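Local coordinates for 14-3-3 protein (Cryptosporidium parvum, PDB 3EFZ), which probably binds phosphoserine-containing partner proteins, as other 14-3-3 proteins do, and so takes part in cell regulation and signalling, at residues Val105-Asp108 with Ile109-Phe113; Ile125-Ile128 with Asp129-Leu133; Gln236-Glu239 with Asn240-Lys243. One frame throughout, in Å; residues are numbered along the deposited sequence. Where two conformers were deposited one is given.

Contact 1. Residues Val105-Asp108 with Ile109-Phe113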
ATOM      1  N   VAL B 105      -1.632  22.354   0.755  1.00 34.76           N
ATOM      2  CA  VAL B 105      -0.962  21.172   0.206  1.00 34.41           C
ATOM      3  C   VAL B 105      -1.616  19.935   0.796  1.00 34.57           C
ATOM      4  O   VAL B 105      -1.888  18.979   0.082  1.00 35.05           O
ATOM      5  CB  VAL B 105       0.568  21.217   0.457  1.00 34.23           C
ATOM      6  CG1 VAL B 105       1.227  19.881   0.100  1.00 35.32           C
ATOM      7  CG2 VAL B 105       1.185  22.364  -0.323  1.00 34.26           C
ATOM      8  N   ILE B 106      -1.899  19.990   2.099  1.00 35.36           N
ATOM      9  CA  ILE B 106      -2.577  18.926   2.833  1.00 35.92           C
ATOM     10  C   ILE B 106      -3.987  18.666   2.279  1.00 36.42           C
ATOM     11  O   ILE B 106      -4.356  17.510   2.042  1.00 36.74           O
ATOM     12  CB  ILE B 106      -2.590  19.211   4.363  1.00 35.64           C
ATOM     13  CG1 ILE B 106      -1.164  19.130   4.928  1.00 35.49           C
ATOM     14  CG2 ILE B 106      -3.509  18.240   5.112  1.00 36.48           C
ATOM     15  CD1 ILE B 106      -0.585  17.679   4.974  1.00 33.89           C
ATOM     16  N   GLU B 107      -4.736  19.738   2.047  1.00 37.27           N
ATOM     17  CA  GLU B 107      -6.071  19.686   1.444  1.00 37.78           C
ATOM     18  C   GLU B 107      -6.057  19.085   0.042  1.00 37.74           C
ATOM     19  O   GLU B 107      -6.934  18.278  -0.299  1.00 37.79           O
ATOM     20  CB  GLU B 107      -6.688  21.087   1.405  1.00 37.39           C
ATOM     21  CG  GLU B 107      -7.146  21.557   2.778  1.00 39.58           C
ATOM     22  CD  GLU B 107      -7.755  22.939   2.783  1.00 40.89           C
ATOM     23  OE1 GLU B 107      -7.970  23.511   1.690  1.00 42.82           O
ATOM     24  OE2 GLU B 107      -8.041  23.449   3.894  1.00 41.82           O
ATOM     25  N   ASP B 108      -5.064  19.481  -0.760  1.00 38.08           N
ATOM     26  CA  ASP B 108      -4.927  18.990  -2.142  1.00 37.93           C
ATOM     27  C   ASP B 108      -4.642  17.480  -2.203  1.00 37.59           C
ATOM     28  O   ASP B 108      -5.214  16.767  -3.033  1.00 36.58           O
ATOM     29  CB  ASP B 108      -3.827  19.753  -2.883  1.00 37.77           C
ATOM     30  CG  ASP B 108      -4.212  21.172  -3.219  1.00 39.26           C
ATOM     31  OD1 ASP B 108      -5.323  21.630  -2.852  1.00 40.35           O
ATOM     32  OD2 ASP B 108      -3.375  21.840  -3.859  1.00 40.24           O
ATOM     33  N   ILE B 109      -3.746  17.021  -1.328  1.00 37.69           N
ATOM     34  CA  ILE B 109      -3.425  15.586  -1.179  1.00 37.59           C
ATOM     35  C   ILE B 109      -4.639  14.771  -0.739  1.00 38.11           C
ATOM     36  O   ILE B 109      -4.874  13.664  -1.247  1.00 38.47           O
ATOM     37  CB  ILE B 109      -2.226  15.365  -0.200  1.00 37.44           C
ATOM     38  CG1 ILE B 109      -0.935  15.887  -0.828  1.00 35.40           C
ATOM     39  CG2 ILE B 109      -2.106  13.888   0.235  1.00 37.41           C
ATOM     40  CD1 ILE B 109       0.166  16.190   0.145  1.00 36.03           C
ATOM     41  N   LYS B 110      -5.411  15.319   0.203  1.00 38.45           N
ATOM     42  CA  LYS B 110      -6.622  14.673   0.715  1.00 38.35           C
ATOM     43  C   LYS B 110      -7.673  14.463  -0.385  1.00 38.19           C
ATOM     44  O   LYS B 110      -8.247  13.385  -0.500  1.00 38.07           O
ATOM     45  CB  LYS B 110      -7.232  15.501   1.864  1.00 38.55           C
ATOM     46  CG  LYS B 110      -8.428  14.809   2.537  1.00 38.76           C
ATOM     47  CD  LYS B 110      -9.309  15.751   3.355  1.00 38.42           C
ATOM     48  CE  LYS B 110     -10.292  14.928   4.169  1.00 38.88           C
ATOM     49  NZ  LYS B 110     -11.133  15.743   5.073  1.00 42.24           N
ATOM     50  N   ARG B 111      -7.923  15.517  -1.165  1.00 38.29           N
ATOM     51  CA  ARG B 111      -8.840  15.527  -2.308  1.00 38.35           C
ATOM     52  C   ARG B 111      -8.429  14.499  -3.363  1.00 38.25           C
ATOM     53  O   ARG B 111      -9.249  13.691  -3.813  1.00 38.27           O
ATOM     54  CB  ARG B 111      -8.830  16.931  -2.915  1.00 38.64           C
ATOM     55  CG  ARG B 111      -9.972  17.290  -3.818  1.00 39.97           C
ATOM     56  CD  ARG B 111      -9.867  18.766  -4.168  1.00 43.51           C
ATOM     57  NE  ARG B 111     -10.351  19.623  -3.075  1.00 46.59           N
ATOM     58  CZ  ARG B 111      -9.600  20.411  -2.297  1.00 46.23           C
ATOM     59  NH1 ARG B 111      -8.282  20.514  -2.474  1.00 43.73           N
ATOM     60  NH2 ARG B 111     -10.195  21.115  -1.334  1.00 46.11           N
ATOM     61  N   ASP B 112      -7.154  14.535  -3.744  1.00 37.88           N
ATOM     62  CA  ASP B 112      -6.576  13.580  -4.675  1.00 37.75           C
ATOM     63  C   ASP B 112      -6.649  12.136  -4.167  1.00 36.87           C
ATOM     64  O   ASP B 112      -6.958  11.236  -4.918  1.00 37.16           O
ATOM     65  CB  ASP B 112      -5.101  13.914  -4.913  1.00 37.99           C
ATOM     66  CG  ASP B 112      -4.903  15.168  -5.733  1.00 40.48           C
ATOM     67  OD1 ASP B 112      -5.900  15.741  -6.245  1.00 40.33           O
ATOM     68  OD2 ASP B 112      -3.728  15.570  -5.874  1.00 40.98           O
ATOM     69  N   PHE B 113      -6.342  11.935  -2.896  1.00 36.18           N
ATOM     70  CA  PHE B 113      -6.264  10.592  -2.317  1.00 35.70           C
ATOM     71  C   PHE B 113      -7.664  10.014  -2.203  1.00 35.21           C
ATOM     72  O   PHE B 113      -7.883   8.834  -2.447  1.00 35.53           O
ATOM     73  CB  PHE B 113      -5.549  10.644  -0.960  1.00 35.28           C
ATOM     74  CG  PHE B 113      -4.043  10.480  -1.037  1.00 35.04           C
ATOM     75  CD1 PHE B 113      -3.284  11.135  -2.017  1.00 34.63           C
ATOM     76  CD2 PHE B 113      -3.381   9.671  -0.111  1.00 35.87           C
ATOM     77  CE1 PHE B 113      -1.902  10.960  -2.087  1.00 33.53           C
ATOM     78  CE2 PHE B 113      -1.992   9.496  -0.146  1.00 35.12           C
ATOM     79  CZ  PHE B 113      -1.242  10.150  -1.135  1.00 36.33           C
TER

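Contact 2. Residues Ile125-Ile128 with Asp129-Leu133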
ATOM      1  N   ILE B 125     -14.680  -3.410  -7.200  1.00 35.86           N
ATOM      2  CA  ILE B 125     -16.078  -3.870  -7.219  1.00 36.29           C
ATOM      3  C   ILE B 125     -16.507  -4.462  -8.559  1.00 36.71           C
ATOM      4  O   ILE B 125     -17.068  -5.556  -8.601  1.00 36.97           O
ATOM      5  CB  ILE B 125     -17.056  -2.752  -6.751  1.00 35.98           C
ATOM      6  CG1 ILE B 125     -16.917  -2.574  -5.232  1.00 36.97           C
ATOM      7  CG2 ILE B 125     -18.529  -3.106  -7.110  1.00 35.75           C
ATOM      8  CD1 ILE B 125     -17.402  -1.248  -4.682  1.00 37.83           C
ATOM      9  N   ARG B 126     -16.226  -3.749  -9.650  1.00 37.08           N
ATOM     10  CA  ARG B 126     -16.483  -4.268 -10.988  1.00 37.61           C
ATOM     11  C   ARG B 126     -15.753  -5.588 -11.254  1.00 36.92           C
ATOM     12  O   ARG B 126     -16.335  -6.498 -11.823  1.00 35.85           O
ATOM     13  CB  ARG B 126     -16.151  -3.225 -12.059  1.00 37.95           C
ATOM     14  CG  ARG B 126     -16.939  -1.891 -11.920  1.00 38.66           C
ATOM     15  CD  ARG B 126     -16.902  -1.082 -13.236  1.00 40.32           C
ATOM     16  NE  ARG B 126     -17.150   0.357 -13.072  1.00 45.62           N
ATOM     17  CZ  ARG B 126     -16.198   1.270 -12.823  1.00 48.38           C
ATOM     18  NH1 ARG B 126     -16.519   2.557 -12.696  1.00 48.59           N
ATOM     19  NH2 ARG B 126     -14.920   0.909 -12.696  1.00 48.16           N
ATOM     20  N   ILE B 127     -14.489  -5.691 -10.836  1.00 36.60           N
ATOM     21  CA  ILE B 127     -13.716  -6.933 -10.992  1.00 36.06           C
ATOM     22  C   ILE B 127     -14.336  -8.062 -10.164  1.00 36.32           C
ATOM     23  O   ILE B 127     -14.522  -9.170 -10.678  1.00 36.87           O
ATOM     24  CB  ILE B 127     -12.203  -6.774 -10.634  1.00 36.23           C
ATOM     25  CG1 ILE B 127     -11.518  -5.817 -11.613  1.00 33.69           C
ATOM     26  CG2 ILE B 127     -11.479  -8.148 -10.640  1.00 34.59           C
ATOM     27  CD1 ILE B 127     -10.209  -5.300 -11.102  1.00 29.70           C
ATOM     28  N   ILE B 128     -14.682  -7.772  -8.911  1.00 35.88           N
ATOM     29  CA  ILE B 128     -15.340  -8.760  -8.055  1.00 36.41           C
ATOM     30  C   ILE B 128     -16.647  -9.253  -8.698  1.00 36.53           C
ATOM     31  O   ILE B 128     -16.847 -10.460  -8.834  1.00 36.71           O
ATOM     32  CB  ILE B 128     -15.600  -8.220  -6.622  1.00 36.26           C
ATOM     33  CG1 ILE B 128     -14.305  -8.138  -5.828  1.00 37.45           C
ATOM     34  CG2 ILE B 128     -16.643  -9.087  -5.856  1.00 36.48           C
ATOM     35  CD1 ILE B 128     -14.521  -7.481  -4.485  1.00 39.94           C
ATOM     36  N   ASP B 129     -17.505  -8.324  -9.128  1.00 36.79           N
ATOM     37  CA  ASP B 129     -18.796  -8.679  -9.721  1.00 37.40           C
ATOM     38  C   ASP B 129     -18.720  -9.542 -10.992  1.00 37.45           C
ATOM     39  O   ASP B 129     -19.539 -10.464 -11.165  1.00 37.48           O
ATOM     40  CB  ASP B 129     -19.654  -7.435  -9.913  1.00 37.68           C
ATOM     41  CG  ASP B 129     -20.257  -6.970  -8.615  1.00 38.58           C
ATOM     42  OD1 ASP B 129     -20.395  -7.816  -7.703  1.00 40.01           O
ATOM     43  OD2 ASP B 129     -20.599  -5.781  -8.497  1.00 40.99           O
ATOM     44  N   ASP B 130     -17.724  -9.265 -11.843  1.00 36.69           N
ATOM     45  CA  ASP B 130     -17.525 -10.029 -13.083  0.50 37.10           C
ATOM     46  C   ASP B 130     -16.995 -11.445 -12.838  1.00 36.91           C
ATOM     47  O   ASP B 130     -17.106 -12.310 -13.707  1.00 36.75           O
ATOM     48  CB  ASP B 130     -16.583  -9.285 -14.045  0.50 36.89           C
ATOM     49  CG  ASP B 130     -17.206  -8.025 -14.633  0.50 37.68           C
ATOM     50  OD1 ASP B 130     -18.448  -7.961 -14.768  0.50 37.97           O
ATOM     51  OD2 ASP B 130     -16.445  -7.092 -14.971  0.50 39.25           O
ATOM     52  N   ASN B 131     -16.425 -11.675 -11.657  1.00 37.17           N
ATOM     53  CA  ASN B 131     -15.764 -12.939 -11.324  1.00 37.45           C
ATOM     54  C   ASN B 131     -16.350 -13.686 -10.136  1.00 37.58           C
ATOM     55  O   ASN B 131     -15.915 -14.805  -9.821  1.00 38.52           O
ATOM     56  CB  ASN B 131     -14.272 -12.692 -11.071  1.00 37.11           C
ATOM     57  CG  ASN B 131     -13.522 -12.322 -12.335  1.00 37.74           C
ATOM     58  OD1 ASN B 131     -13.170 -13.199 -13.127  1.00 38.78           O
ATOM     59  ND2 ASN B 131     -13.267 -11.023 -12.532  1.00 34.65           N
ATOM     60  N   LEU B 132     -17.325 -13.075  -9.479  1.00 36.97           N
ATOM     61  CA  LEU B 132     -17.938 -13.637  -8.292  1.00 36.54           C
ATOM     62  C   LEU B 132     -18.313 -15.111  -8.473  1.00 36.27           C
ATOM     63  O   LEU B 132     -17.993 -15.954  -7.634  1.00 35.25           O
ATOM     64  CB  LEU B 132     -19.172 -12.813  -7.895  1.00 36.53           C
ATOM     65  CG  LEU B 132     -19.745 -13.119  -6.518  1.00 36.94           C
ATOM     66  CD1 LEU B 132     -18.662 -12.870  -5.488  1.00 36.94           C
ATOM     67  CD2 LEU B 132     -20.977 -12.259  -6.254  1.00 36.88           C
ATOM     68  N   LEU B 133     -18.966 -15.413  -9.586  1.00 36.71           N
ATOM     69  CA  LEU B 133     -19.492 -16.758  -9.830  1.00 37.68           C
ATOM     70  C   LEU B 133     -18.408 -17.816 -10.058  1.00 38.04           C
ATOM     71  O   LEU B 133     -18.648 -19.011  -9.877  1.00 38.81           O
ATOM     72  CB  LEU B 133     -20.488 -16.726 -10.995  1.00 37.48           C
ATOM     73  CG  LEU B 133     -21.986 -16.657 -10.674  1.00 38.07           C
ATOM     74  CD1 LEU B 133     -22.317 -15.817  -9.449  1.00 37.87           C
ATOM     75  CD2 LEU B 133     -22.805 -16.227 -11.893  1.00 37.58           C
TER

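Contact 3. Residues Gln236-Glu239 with Asn240-Lys243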
ATOM      1  N   GLN B 236     -10.667 -25.268  21.526  1.00 37.43           N
ATOM      2  CA  GLN B 236      -9.941 -24.059  21.164  1.00 36.97           C
ATOM      3  C   GLN B 236     -10.425 -23.492  19.824  1.00 36.61           C
ATOM      4  O   GLN B 236     -10.528 -24.209  18.826  1.00 36.43           O
ATOM      5  CB  GLN B 236      -8.431 -24.319  21.129  1.00 36.97           C
ATOM      6  CG  GLN B 236      -7.591 -23.052  20.999  1.00 37.15           C
ATOM      7  CD  GLN B 236      -6.117 -23.272  21.289  1.00 37.26           C
ATOM      8  OE1 GLN B 236      -5.565 -24.350  21.035  1.00 37.37           O
ATOM      9  NE2 GLN B 236      -5.467 -22.241  21.824  1.00 37.22           N
ATOM     10  N   PHE B 237     -10.744 -22.201  19.834  1.00 36.08           N
ATOM     11  CA  PHE B 237     -11.067 -21.468  18.633  1.00 35.71           C
ATOM     12  C   PHE B 237      -9.776 -21.107  17.895  1.00 35.91           C
ATOM     13  O   PHE B 237      -8.685 -21.147  18.478  1.00 35.88           O
ATOM     14  CB  PHE B 237     -11.852 -20.191  18.980  1.00 35.09           C
ATOM     15  CG  PHE B 237     -13.268 -20.443  19.419  1.00 34.63           C
ATOM     16  CD1 PHE B 237     -13.940 -19.512  20.217  1.00 33.98           C
ATOM     17  CD2 PHE B 237     -13.932 -21.615  19.051  1.00 33.10           C
ATOM     18  CE1 PHE B 237     -15.261 -19.734  20.625  1.00 31.78           C
ATOM     19  CE2 PHE B 237     -15.240 -21.847  19.465  1.00 32.42           C
ATOM     20  CZ  PHE B 237     -15.903 -20.900  20.253  1.00 31.47           C
ATOM     21  N   SER B 238      -9.903 -20.749  16.618  1.00 36.15           N
ATOM     22  CA  SER B 238      -8.744 -20.333  15.832  1.00 36.61           C
ATOM     23  C   SER B 238      -8.152 -19.074  16.447  1.00 36.66           C
ATOM     24  O   SER B 238      -8.833 -18.340  17.176  1.00 36.98           O
ATOM     25  CB  SER B 238      -9.106 -20.108  14.358  1.00 36.25           C
ATOM     26  OG  SER B 238      -9.842 -18.908  14.190  1.00 36.64           O
ATOM     27  N   GLU B 239      -6.872 -18.857  16.181  1.00 36.75           N
ATOM     28  CA  GLU B 239      -6.172 -17.674  16.644  1.00 36.75           C
ATOM     29  C   GLU B 239      -6.855 -16.397  16.134  1.00 36.81           C
ATOM     30  O   GLU B 239      -7.005 -15.418  16.874  1.00 36.61           O
ATOM     31  CB  GLU B 239      -4.721 -17.747  16.185  1.00 36.61           C
ATOM     32  CG  GLU B 239      -3.958 -16.463  16.333  1.00 36.90           C
ATOM     33  CD  GLU B 239      -2.761 -16.423  15.431  1.00 36.48           C
ATOM     34  OE1 GLU B 239      -1.788 -17.150  15.735  1.00 37.21           O
ATOM     35  OE2 GLU B 239      -2.799 -15.675  14.427  1.00 34.57           O
ATOM     36  N   ASN B 240      -7.287 -16.420  14.875  1.00 37.15           N
ATOM     37  CA  ASN B 240      -7.977 -15.275  14.292  1.00 37.37           C
ATOM     38  C   ASN B 240      -9.351 -15.020  14.879  1.00 37.17           C
ATOM     39  O   ASN B 240      -9.765 -13.869  14.977  1.00 37.40           O
ATOM     40  CB  ASN B 240      -8.030 -15.361  12.768  1.00 37.84           C
ATOM     41  CG  ASN B 240      -6.787 -14.804  12.126  1.00 38.95           C
ATOM     42  OD1 ASN B 240      -6.242 -13.795  12.574  1.00 40.42           O
ATOM     43  ND2 ASN B 240      -6.317 -15.465  11.076  1.00 41.54           N
ATOM     44  N   THR B 241     -10.047 -16.083  15.283  1.00 37.14           N
ATOM     45  CA  THR B 241     -11.283 -15.933  16.060  1.00 37.22           C
ATOM     46  C   THR B 241     -10.997 -15.248  17.392  1.00 37.00           C
ATOM     47  O   THR B 241     -11.621 -14.244  17.723  1.00 37.16           O
ATOM     48  CB  THR B 241     -11.996 -17.282  16.270  1.00 37.06           C
ATOM     49  OG1 THR B 241     -12.521 -17.726  15.014  1.00 37.50           O
ATOM     50  CG2 THR B 241     -13.144 -17.159  17.273  1.00 37.27           C
ATOM     51  N   GLU B 242     -10.031 -15.771  18.139  1.00 37.27           N
ATOM     52  CA  GLU B 242      -9.681 -15.194  19.433  1.00 37.54           C
ATOM     53  C   GLU B 242      -9.194 -13.744  19.319  1.00 37.28           C
ATOM     54  O   GLU B 242      -9.526 -12.915  20.161  1.00 37.44           O
ATOM     55  CB  GLU B 242      -8.688 -16.084  20.195  1.00 37.64           C
ATOM     56  CG  GLU B 242      -9.259 -17.460  20.621  1.00 38.77           C
ATOM     57  CD  GLU B 242     -10.395 -17.403  21.685  1.00 40.80           C
ATOM     58  OE1 GLU B 242     -10.990 -18.474  21.964  1.00 40.28           O
ATOM     59  OE2 GLU B 242     -10.692 -16.314  22.244  1.00 40.94           O
ATOM     60  N   LYS B 243      -8.447 -13.427  18.266  1.00 37.28           N
ATOM     61  CA  LYS B 243      -8.081 -12.030  17.974  1.00 36.93           C
ATOM     62  C   LYS B 243      -9.295 -11.125  17.724  1.00 36.90           C
ATOM     63  O   LYS B 243      -9.343  -9.994  18.217  1.00 37.10           O
ATOM     64  CB  LYS B 243      -7.135 -11.950  16.778  1.00 37.00           C
ATOM     65  CG  LYS B 243      -5.679 -12.258  17.080  1.00 36.14           C
ATOM     66  CD  LYS B 243      -4.891 -12.226  15.791  1.00 36.33           C
ATOM     67  CE  LYS B 243      -3.457 -11.783  16.009  1.00 37.37           C
ATOM     68  NZ  LYS B 243      -2.499 -12.925  16.065  1.00 38.38           N
TER

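Contact 1. Residues Val105-Asp108 with Ile109-Phe113
V105 against I109, and D108 against R111, are local contacts between neighbouring turns of one alpha-helix, in the early part of helix 100-131 beside the second subunit. Four backbone i to i+4 hydrogen bonds run through it, from I109 N on V105 O (3.0 Å) to D112 N on D108 O, three of them nearly straight, K110 N to I106 O rather less so; the turn is regular. Its side chains divide into an apolar and a polar group.

On the apolar side, V105 and I109 cross obliquely, V105 CG1 meeting I109 CD1 at 3.8 Å. V105 turns CG1 anti to its own backbone N (chi1 170°), which puts that methyl within range of the isoleucine tip. I109 also lays its CG2 over one face of the F113 ring, 3.7 Å above the plane and offset toward the rim. Branched aliphatic residues suit this side: I106 and I109 both pack on I85 of the second subunit, while the F113 rings of the two subunits meet at an oblique angle.

On the polar side, D108 and R111 run side by side in the same direction. R111 NH1 forms a salt bridge with D108 OD1 at 3.2 Å; the oxygen arrives at the edge of the guanidinium, in its plane, although the carboxylate plane is turned 68° from it. The arginine chain bends at chi3 (-78°) to bring its head back over the preceding turn, where E107 O lies over one guanidinium face.

D108 OD1 also accepts a hydrogen bond from Q104 NE2, so one oxygen serves two donors. This shared grip probably favours the ionised carboxylate and steadies the arginine, while the apolar side packs on helices 83-87 and 63-81 of its own chain and on the second subunit.

Contact 2. Residues Ile125-Ile128 with Asp129-Leu133
N131 reaches back one turn to I127, its side-chain amide bonding the same carbonyl that its backbone N meets only weakly. Its CB lies 3.6 Å from I127 O, and CG, 3.7 Å from the same oxygen, turns anti to the carbonyl carbon (chi1 -69°), which carries the amide back along the helix. At the tip, ND2 donates to I127 O at 2.9 Å with an N-H...O angle of 168°, the acceptor lying almost in the amide plane. ND2 also passes 3.9 Å from I127 CG2, the two side chains lying alongside each other. N131 N lies 3.3 Å from I127 O and gives a further bond to I128 O at 3.1 Å, from above that carbonyl's plane. Asparagine suits this place because its short amide can supply a straight N-H where the main-chain bonds are mixed: N131 N to I128 O is i+3, and L132 N also reaches I128 O, weakly.

Just before this, D129 N and D130 N keep the regular pattern on I125 O and R126 O. D129 lies beside I125, its OD2 3.7 Å from I125 CG2, while its OD1 makes a salt bridge to K148.

The isoleucines divide between two neighbours: I125 packs on L151 and M152, I128 on C144 and L147, all of helix 138-158, whereas I127 turns to I64 and A68 of helix 63-81, where N131 also touches L65.

Contact 3. Residues Gln236-Glu239 with Asn240-Lys243
S238 is the N-cap of helix 239-256: its OG accepts from T241 N at 3.0 Å with an N-H...O angle of 155°. The serine oxygen sits between the backbone N and the carbonyl carbon (chi1 74°), which turns it toward the first turn. Serine suits an N-cap because it is short and carries an acceptor for an amide of the first turn, which has no preceding helical turn to bond to. The main chain follows on, with E242 N on S238 O and K243 N on E239 O at 2.8 Å.

Next to the cap, F237 packs on T241, CB lying 3.7 Å from T241 CG2. E242 bends at chi2 and brings OE1 to 3.5 Å from F237 CB, its carboxylate plane turned only 25° from the ring plane. On the solvent side E239 and K243 run alongside each other, and the bent lysine sets NZ 3.2 Å from E239 OE2, a salt bridge whose hydrogen bond is weak.

Further out, R231 makes a cation-pi contact with the F237 ring and a long, weak ion pair with E242. T241 OG1 is hydrogen-bonded to S191 O, and its side chain packs with P193 and L196 of helix 193-207.

E239, just after the cap, would probably interact favourably with the positive end of the helix dipole, as may E242 to a lesser degree, adding to the neutral cap of S238.

Overall arrangement
Contacts 1 and 2 belong to the same helix, 100-131, their centres about 30 Å apart, whereas contact 3 opens helix 239-256, about 39 Å from contact 1 between centres and on the opposite side of the chain's centre. All three are partly buried, and each combines buried apolar residues with more exposed charged ones. Helix 63-81 touches contacts 1 and 2; contact 1 adds helix 83-87 and the second subunit, contact 2 helix 138-158, while contact 3 meets helix 193-207. Polar chemistry follows position along a helix: a salt bridge within the helix body in contact 1, a side-chain amide bonding a late carbonyl in contact 2, a serine hydroxyl receiving an early amide in contact 3.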